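Local coordinates for capsular polysaccharide export system protein KpsC (Thermosulfurimonas dismutans, PDB 6MGD), which probably transfers Kdo sugars in beta(2,7) linkage, as a KpsC glycosyltransferase building the conserved glycolipid anchor of Gram-negative bacterial capsules, at residues A[34-38]-A[59-64]; A[5-9]-A[52-56]. All blocks are in the same frame, centred on the assembly; numbering follows the deposited sequence.

How the contacts relate
Both contacts lie on the same part of the fold, their centres about 12 Å apart, among the elements packed on the mixed sheet that contains strands 4-7, 44-49 and 64-71. Contact 1 sets helix 31-41 against the loop before strand 64-71; contact 2 sets the end of strand 4-7 against helix 52-56. Each runs from buried residues to an exposed edge, and their apolar parts merge: Val34 CG2 lies 3.7 Å from Tyr7 CD2, and Phe60 CE1 lies 3.7 Å from Leu53 CD2. Chemistry separates them. Contact 1 has no hydrogen bond across it and rests on packing, whereas contact 2 adds a salt bridge and bridging waters.

Contact 1: A[34-38]-A[59-64]; sequences VEDLC and NFNKSV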
loop_
_atom_site.group_PDB
_atom_site.type_symbol
_atom_site.label_atom_id
_atom_site.label_comp_id
_atom_site.label_asym_id
_atom_site.label_seq_id
_atom_site.Cartn_x
_atom_site.Cartn_y
_atom_site.Cartn_z
ATOM N N VAL A 34 -26.978 -8.360 4.477
ATOM C CA VAL A 34 -26.788 -7.158 3.673
ATOM C C VAL A 34 -27.974 -6.947 2.738
ATOM O O VAL A 34 -28.476 -5.826 2.595
ATOM C CB VAL A 34 -25.458 -7.241 2.901
ATOM C CG1 VAL A 34 -25.239 -5.985 2.072
ATOM C CG2 VAL A 34 -24.300 -7.455 3.864
ATOM N N GLU A 35 -28.449 -8.018 2.096
ATOM C CA GLU A 35 -29.577 -7.884 1.177
ATOM C C GLU A 35 -30.863 -7.542 1.919
ATOM O O GLU A 35 -31.663 -6.729 1.441
ATOM C CB GLU A 35 -29.754 -9.168 0.362
ATOM C CG GLU A 35 -28.506 -9.646 -0.383
ATOM C CD GLU A 35 -28.240 -8.897 -1.681
ATOM O OE1 GLU A 35 -28.393 -7.658 -1.717
ATOM O OE2 GLU A 35 -27.870 -9.557 -2.675
ATOM N N ASP A 36 -31.085 -8.154 3.087
ATOM C CA ASP A 36 -32.297 -7.871 3.850
ATOM C C ASP A 36 -32.340 -6.418 4.299
ATOM O O ASP A 36 -33.381 -5.758 4.195
ATOM C CB ASP A 36 -32.389 -8.800 5.061
ATOM C CG ASP A 36 -32.457 -10.262 4.675
ATOM O OD1 ASP A 36 -33.015 -10.574 3.601
ATOM O OD2 ASP A 36 -31.947 -11.100 5.448
ATOM N N LEU A 37 -31.216 -5.900 4.800
ATOM C CA LEU A 37 -31.190 -4.531 5.300
ATOM C C LEU A 37 -31.319 -3.511 4.175
ATOM O O LEU A 37 -31.881 -2.430 4.385
ATOM C CB LEU A 37 -29.903 -4.292 6.091
ATOM C CG LEU A 37 -29.722 -2.912 6.725
ATOM C CD1 LEU A 37 -30.800 -2.654 7.770
ATOM C CD2 LEU A 37 -28.330 -2.783 7.329
ATOM N N CYS A 38 -30.818 -3.837 2.981
ATOM C CA CYS A 38 -30.803 -2.869 1.887
ATOM C C CYS A 38 -32.217 -2.518 1.437
ATOM O O CYS A 38 -32.602 -1.343 1.416
ATOM C CB CYS A 38 -29.980 -3.411 0.719
ATOM S SG CYS A 38 -29.738 -2.216 -0.613
ATOM N N ASN A 59 -21.371 -10.408 -4.676
ATOM C CA ASN A 59 -21.658 -9.112 -5.270
ATOM C C ASN A 59 -23.056 -8.675 -4.856
ATOM O O ASN A 59 -23.992 -9.483 -4.844
ATOM C CB ASN A 59 -21.550 -9.158 -6.802
ATOM C CG ASN A 59 -20.179 -9.606 -7.280
ATOM O OD1 ASN A 59 -19.165 -9.345 -6.633
ATOM N ND2 ASN A 59 -20.144 -10.285 -8.422
ATOM N N PHE A 60 -23.186 -7.397 -4.511
ATOM C CA PHE A 60 -24.452 -6.797 -4.119
ATOM C C PHE A 60 -24.942 -5.849 -5.205
ATOM O O PHE A 60 -24.179 -5.411 -6.070
ATOM C CB PHE A 60 -24.317 -6.042 -2.792
ATOM C CG PHE A 60 -23.768 -6.877 -1.675
ATOM C CD1 PHE A 60 -22.568 -6.544 -1.067
ATOM C CD2 PHE A 60 -24.449 -8.000 -1.237
ATOM C CE1 PHE A 60 -22.060 -7.312 -0.042
ATOM C CE2 PHE A 60 -23.944 -8.775 -0.211
ATOM C CZ PHE A 60 -22.746 -8.429 0.389
ATOM N N ASN A 61 -26.234 -5.529 -5.146
ATOM C CA ASN A 61 -26.810 -4.593 -6.098
ATOM C C ASN A 61 -26.257 -3.186 -5.862
ATOM O O ASN A 61 -25.592 -2.907 -4.860
ATOM C CB ASN A 61 -28.334 -4.597 -5.997
ATOM C CG ASN A 61 -28.823 -4.295 -4.599
ATOM O OD1 ASN A 61 -28.873 -3.138 -4.186
ATOM N ND2 ASN A 61 -29.182 -5.336 -3.859
ATOM N N LYS A 62 -26.551 -2.284 -6.803
ATOM C CA LYS A 62 -25.960 -0.950 -6.777
ATOM C C LYS A 62 -26.425 -0.107 -5.596
ATOM O O LYS A 62 -25.798 0.917 -5.306
ATOM C CB LYS A 62 -26.254 -0.215 -8.088
ATOM C CG LYS A 62 -25.224 0.856 -8.428
ATOM C CD LYS A 62 -25.308 1.297 -9.881
ATOM C CE LYS A 62 -26.148 2.554 -10.039
ATOM N NZ LYS A 62 -26.033 3.111 -11.415
ATOM N N SER A 63 -27.495 -0.505 -4.904
ATOM C CA SER A 63 -27.945 0.236 -3.733
ATOM C C SER A 63 -27.109 -0.048 -2.492
ATOM O O SER A 63 -27.251 0.666 -1.493
ATOM C CB SER A 63 -29.417 -0.070 -3.446
ATOM O OG SER A 63 -30.256 0.428 -4.475
ATOM N N VAL A 64 -26.247 -1.061 -2.524
ATOM C CA VAL A 64 -25.324 -1.339 -1.428
ATOM C C VAL A 64 -24.018 -0.624 -1.757
ATOM O O VAL A 64 -23.201 -1.121 -2.535
ATOM C CB VAL A 64 -25.116 -2.840 -1.221
ATOM C CG1 VAL A 64 -24.148 -3.087 -0.075
ATOM C CG2 VAL A 64 -26.442 -3.531 -0.957
#
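Glu35 and Phe60 are paired in register, with CA atoms 7.4 Å apart, and one helical turn later Cys38 and Val64 close to 6.6 Å between CA atoms. The helix is regular here, while 59-64 is irregular until Asn61 to Val64 form a type I beta turn, closed by Val64 N bonding to Asn61 O at 3.0 Å. The same asparagine makes an Asx turn, its OD1 accepting from Ser63 N at 3.1 Å. Val34, itself buried, sends CG1 over the centre of the Phe60 ring: this CH-pi contact measures 3.8 Å from CG1 to the ring centroid, 8° from the ring normal. CG1 is anti to the backbone N (chi1 -179°), and this placement also brings it against Val64 CG1. Glu35 approaches the same ring differently, its bent chain bringing CD to the edge, 3.9 Å from Phe60 CD2, with carboxylate and ring planes 77° apart. Cys38 SG touches both Val64 CG2 and Ser63 CB, 3.6 Å from each. Glu35 OE1 comes within 3.3 Å of Asn61 ND2, but the angle is too poor for a hydrogen bond; Glu35 also has a long, weak ion pair with Arg31. Helix 31-41 connects parallel strands 24-28 and 44-49, a beta-alpha-beta crossover, and Val34 and Phe60 both continue onto Leu46 of strand 44-49, so the ring joins the apolar layer between helix and sheet. With no hydrogen bond linking the segments, helix and loop are joined by apolar packing, while the loop's polar bonds shape its turn and, through the backbone of Ser63 with Ile44, tie it to strand 44-49.

Contact 2: A[5-9]-A[52-56]; sequences YTYKF and TLENE
Tyr7, at the end of the strand, reaches helix 52-56 with the far part of its ring. With CG anti to the backbone N (chi1 -173°), the ring extends until CE1 lies 3.8 Å from Leu53 CD2, which approaches obliquely, and 4.1 Å from Thr52 CG2, near the ring plane. Glu56 OE2 also comes to the ring edge in plane, 3.1 Å from Tyr7 OH. The Tyr7 carbonyl O accepts from a water at 2.8 Å, which makes a weak second bond to Thr52 OG1. Lys8 follows in a left-handed backbone conformation. Its CG passes over one face of the tyrosine ring, offset toward the rim, and the extended chain carries NZ to a salt bridge with Glu56 OE1 at 2.5 Å, on the syn side and 17° out of the carboxylate plane. That modelled separation is short, and its exact length doubtful. NZ also donates to Tyr7 OH at 3.1 Å, so phenol, ammonium and carboxylate cluster. A second water joins Lys8 O to Thr52 OG1, whose stronger partner is Trp49 O. The axes of the short segments 5-7 and 52-56 come no closer than 12.5 Å, their N-to-C directions 43° apart. Tyr7 and Leu53 both pack on Val48 of strand 44-49, a parallel neighbour of strand 4-7 in an alpha/beta domain consistent with a GT-B glycosyltransferase fold, while Tyr5 packs on Lys41 of helix 31-41.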
loop_
_atom_site.group_PDB
_atom_site.type_symbol
_atom_site.label_atom_id
_atom_site.label_comp_id
_atom_site.label_asym_id
_atom_site.label_seq_id
_atom_site.Cartn_x
_atom_site.Cartn_y
_atom_site.Cartn_z
ATOM N N TYR A 5 -22.448 0.700 7.950
ATOM C CA TYR A 5 -22.489 -0.646 8.495
ATOM C C TYR A 5 -21.191 -1.360 8.150
ATOM O O TYR A 5 -20.576 -1.094 7.113
ATOM C CB TYR A 5 -23.683 -1.442 7.949
ATOM C CG TYR A 5 -25.020 -0.895 8.386
ATOM C CD1 TYR A 5 -25.616 -1.330 9.561
ATOM C CD2 TYR A 5 -25.682 0.062 7.628
ATOM C CE1 TYR A 5 -26.836 -0.833 9.970
ATOM C CE2 TYR A 5 -26.904 0.568 8.029
ATOM C CZ TYR A 5 -27.476 0.116 9.202
ATOM O OH TYR A 5 -28.692 0.614 9.609
ATOM N N THR A 6 -20.777 -2.265 9.031
ATOM C CA THR A 6 -19.567 -3.048 8.830
ATOM C C THR A 6 -19.918 -4.472 8.416
ATOM O O THR A 6 -20.970 -5.005 8.779
ATOM C CB THR A 6 -18.706 -3.072 10.096
ATOM O OG1 THR A 6 -19.476 -3.580 11.192
ATOM C CG2 THR A 6 -18.210 -1.670 10.430
ATOM N N TYR A 7 -19.018 -5.087 7.652
ATOM C CA TYR A 7 -19.219 -6.431 7.119
ATOM C C TYR A 7 -18.158 -7.355 7.702
ATOM O O TYR A 7 -16.989 -7.294 7.305
ATOM C CB TYR A 7 -19.166 -6.424 5.591
ATOM C CG TYR A 7 -19.521 -7.748 4.954
ATOM C CD1 TYR A 7 -18.537 -8.580 4.437
ATOM C CD2 TYR A 7 -20.844 -8.164 4.867
ATOM C CE1 TYR A 7 -18.857 -9.786 3.853
ATOM C CE2 TYR A 7 -21.177 -9.371 4.286
ATOM C CZ TYR A 7 -20.181 -10.178 3.779
ATOM O OH TYR A 7 -20.506 -11.383 3.196
ATOM N N LYS A 8 -18.571 -8.202 8.646
ATOM C CA LYS A 8 -17.722 -9.258 9.201
ATOM C C LYS A 8 -16.445 -8.687 9.815
ATOM O O LYS A 8 -15.338 -9.165 9.562
ATOM C CB LYS A 8 -17.398 -10.312 8.139
ATOM C CG LYS A 8 -18.617 -11.054 7.614
ATOM C CD LYS A 8 -18.244 -12.018 6.500
ATOM C CE LYS A 8 -19.465 -12.770 5.989
ATOM N NZ LYS A 8 -19.140 -13.597 4.794
ATOM N N PHE A 9 -16.609 -7.649 10.628
ATOM C CA PHE A 9 -15.512 -7.062 11.382
ATOM C C PHE A 9 -15.456 -7.664 12.780
ATOM O O PHE A 9 -16.485 -7.994 13.377
ATOM C CB PHE A 9 -15.661 -5.542 11.498
ATOM C CG PHE A 9 -15.233 -4.783 10.271
ATOM C CD1 PHE A 9 -15.033 -5.433 9.063
ATOM C CD2 PHE A 9 -15.018 -3.414 10.335
ATOM C CE1 PHE A 9 -14.637 -4.730 7.940
ATOM C CE2 PHE A 9 -14.621 -2.708 9.217
ATOM C CZ PHE A 9 -14.430 -3.366 8.017
ATOM N N THR A 52 -12.458 -8.766 0.811
ATOM C CA THR A 52 -13.311 -9.771 1.437
ATOM C C THR A 52 -14.424 -10.218 0.498
ATOM O O THR A 52 -14.719 -11.415 0.398
ATOM C CB THR A 52 -13.890 -9.225 2.744
ATOM O OG1 THR A 52 -12.821 -8.937 3.653
ATOM C CG2 THR A 52 -14.826 -10.235 3.382
ATOM N N LEU A 53 -15.048 -9.273 -0.207
ATOM C CA LEU A 53 -16.131 -9.633 -1.115
ATOM C C LEU A 53 -15.613 -10.425 -2.310
ATOM O O LEU A 53 -16.267 -11.372 -2.762
ATOM C CB LEU A 53 -16.866 -8.376 -1.577
ATOM C CG LEU A 53 -17.446 -7.512 -0.456
ATOM C CD1 LEU A 53 -18.047 -6.224 -1.005
ATOM C CD2 LEU A 53 -18.478 -8.297 0.337
ATOM N N GLU A 54 -14.441 -10.056 -2.832
ATOM C CA GLU A 54 -13.886 -10.773 -3.976
ATOM C C GLU A 54 -13.458 -12.185 -3.593
ATOM O O GLU A 54 -13.592 -13.117 -4.396
ATOM C CB GLU A 54 -12.706 -10.000 -4.565
ATOM C CG GLU A 54 -13.092 -8.735 -5.323
ATOM C CD GLU A 54 -13.477 -7.590 -4.406
ATOM O OE1 GLU A 54 -13.045 -7.592 -3.233
ATOM O OE2 GLU A 54 -14.213 -6.686 -4.857
ATOM N N ASN A 55 -12.938 -12.364 -2.376
ATOM C CA ASN A 55 -12.553 -13.698 -1.927
ATOM C C ASN A 55 -13.766 -14.603 -1.756
ATOM O O ASN A 55 -13.654 -15.824 -1.916
ATOM C CB ASN A 55 -11.768 -13.606 -0.620
ATOM C CG ASN A 55 -10.468 -12.847 -0.776
ATOM O OD1 ASN A 55 -9.889 -12.802 -1.860
ATOM N ND2 ASN A 55 -10.004 -12.239 0.310
ATOM N N GLU A 56 -14.921 -14.033 -1.431
ATOM C CA GLU A 56 -16.159 -14.790 -1.330
ATOM C C GLU A 56 -16.961 -14.778 -2.624
ATOM O O GLU A 56 -18.005 -15.436 -2.691
ATOM C CB GLU A 56 -17.021 -14.239 -0.190
ATOM C CG GLU A 56 -16.314 -14.165 1.150
ATOM C CD GLU A 56 -17.203 -13.606 2.243
ATOM O OE1 GLU A 56 -17.137 -14.111 3.383
ATOM O OE2 GLU A 56 -17.974 -12.666 1.960
HETATM O O HOH W 1 -14.800 -6.932 5.615
HETATM O O HOH W 2 -13.866 -8.778 6.779
#